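Fe(2+) transporter FeoB (Escherichia coli, PDB 3I8S) probably couples GTP binding by its cytosolic N-terminal part, present here without nucleotide, to channel opening and ferrous iron uptake across the inner membrane. Local coordinates at residues I130-I134 with D135-A139. Residues are numbered along the deposited sequence; the frame is centred on the assembly and turned at random.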
loop_
_atom_site.group_PDB
_atom_site.type_symbol
_atom_site.label_atom_id
_atom_site.label_comp_id
_atom_site.label_asym_id
_atom_site.label_seq_id
_atom_site.Cartn_x
_atom_site.Cartn_y
_atom_site.Cartn_z
ATOM N N ILE A 130 11.488 19.816 7.559
ATOM C CA ILE A 130 11.625 18.370 7.700
ATOM C C ILE A 130 12.497 17.799 6.568
ATOM O O ILE A 130 12.257 18.080 5.383
ATOM C CB ILE A 130 10.243 17.635 7.841
ATOM C CG1 ILE A 130 10.355 16.179 7.418
ATOM C CG2 ILE A 130 9.136 18.309 7.069
ATOM C CD1 ILE A 130 9.071 15.467 7.516
ATOM N N ARG A 131 13.526 17.041 6.967
ATOM C CA ARG A 131 14.333 16.229 6.053
ATOM C C ARG A 131 14.006 14.758 6.313
ATOM O O ARG A 131 13.864 14.341 7.467
ATOM C CB ARG A 131 15.839 16.456 6.257
ATOM C CG ARG A 131 16.727 15.723 5.194
ATOM C CD ARG A 131 18.251 15.704 5.537
ATOM N NE ARG A 131 19.097 15.295 4.387
ATOM C CZ ARG A 131 19.207 14.045 3.907
ATOM N NH1 ARG A 131 18.540 13.033 4.464
ATOM N NH2 ARG A 131 19.997 13.800 2.856
ATOM N N ILE A 132 13.838 14.010 5.231
ATOM C CA ILE A 132 13.592 12.567 5.273
ATOM C C ILE A 132 14.892 11.812 4.931
ATOM O O ILE A 132 15.522 12.062 3.873
ATOM C CB ILE A 132 12.504 12.127 4.281
ATOM C CG1 ILE A 132 11.171 12.867 4.540
ATOM C CG2 ILE A 132 12.244 10.623 4.386
ATOM C CD1 ILE A 132 10.678 12.793 5.928
ATOM N N GLU A 133 15.280 10.895 5.821
ATOM C CA GLU A 133 16.391 9.996 5.564
ATOM C C GLU A 133 15.907 8.868 4.668
ATOM O O GLU A 133 15.258 7.909 5.125
ATOM C CB GLU A 133 16.889 9.388 6.842
ATOM C CG GLU A 133 17.755 10.262 7.654
ATOM C CD GLU A 133 18.602 9.423 8.580
ATOM O OE1 GLU A 133 18.054 8.394 9.063
ATOM O OE2 GLU A 133 19.795 9.753 8.794
ATOM N N ILE A 134 16.209 8.988 3.390
ATOM C CA ILE A 134 15.546 8.137 2.401
ATOM C C ILE A 134 15.956 6.662 2.547
ATOM O O ILE A 134 15.104 5.735 2.544
ATOM C CB ILE A 134 15.821 8.674 0.982
ATOM C CG1 ILE A 134 14.997 9.947 0.746
ATOM C CG2 ILE A 134 15.466 7.664 -0.080
ATOM C CD1 ILE A 134 15.688 10.855 -0.191
ATOM N N ASP A 135 17.249 6.426 2.689
ATOM C CA ASP A 135 17.707 5.034 2.838
ATOM C C ASP A 135 17.293 4.379 4.135
ATOM O O ASP A 135 16.995 3.181 4.153
ATOM C CB ASP A 135 19.210 4.921 2.635
ATOM C CG ASP A 135 19.527 4.175 1.394
ATOM O OD1 ASP A 135 18.650 4.246 0.497
ATOM O OD2 ASP A 135 20.575 3.486 1.347
ATOM N N ALA A 136 17.279 5.150 5.219
ATOM C CA ALA A 136 16.726 4.687 6.470
ATOM C C ALA A 136 15.247 4.239 6.308
ATOM O O ALA A 136 14.819 3.212 6.841
ATOM C CB ALA A 136 16.841 5.776 7.553
ATOM N N LEU A 137 14.462 5.013 5.569
ATOM C CA LEU A 137 13.090 4.614 5.305
ATOM C C LEU A 137 13.008 3.326 4.444
ATOM O O LEU A 137 12.248 2.406 4.764
ATOM C CB LEU A 137 12.354 5.736 4.577
ATOM C CG LEU A 137 10.889 5.515 4.346
ATOM C CD1 LEU A 137 10.085 5.130 5.531
ATOM C CD2 LEU A 137 10.323 6.802 3.685
ATOM N N SER A 138 13.763 3.269 3.361
ATOM C CA SER A 138 13.768 2.108 2.481
ATOM C C SER A 138 14.109 0.838 3.263
ATOM O O SER A 138 13.462 -0.207 3.109
ATOM C CB SER A 138 14.780 2.278 1.340
ATOM O OG SER A 138 14.779 1.133 0.492
ATOM N N ALA A 139 15.138 0.933 4.099
ATOM C CA ALA A 139 15.541 -0.161 4.991
ATOM C C ALA A 139 14.421 -0.703 5.892
ATOM O O ALA A 139 14.384 -1.916 6.148
ATOM C CB ALA A 139 16.727 0.274 5.871
#
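Glu133 and Ala136 meet at the start of helix 134-141, where the chain leaves the short strand 130-132 and turns into its first helical turn. The side chain of Glu133, at the N-cap position, has CG beside its own backbone N (chi1 -79°) and runs on extended. This brings the carboxylate alongside the methyl of Ala136, with Glu133 OE1 3.3 Å from Ala136 CB, a van der Waals contact between an acid and a methyl group. The polar link is made by the main chain instead: Leu137 N donates to Glu133 O at 3.0 Å and Ser138 N to Ile134 O at 2.9 Å, the opening i to i+4 bonds of the helix.

The CB of Leu137 points toward 130-134. With CG anti to the backbone N (chi1 -175°), Leu137 CD2 comes within 4.3 Å of Ile132 CG2, a loose apolar approach between two buried side chains. Val259 of helix 240-259 touches both residues, while Ile134 and Leu137 rest on Val145 of strand 145-147. The Ser138 hydroxyl bonds to Cys143 O just past the helix end, tying the helix to what follows.

In sequence this strand-to-helix junction of the G domain lies between the GTP-binding segments Asn120-Asp123 and Val149-Thr151. The Ile132 side chain is about 6 Å from that of Leu122, and that of Ile134 about 7 Å from that of Val149. The chemistry is thus divided: backbone bonds wind the first turn, branched aliphatic groups seat it on its neighbours, and the Glu133 carboxylate makes no capping bond to 135-139, so any stabilisation from the helix end would probably be modest.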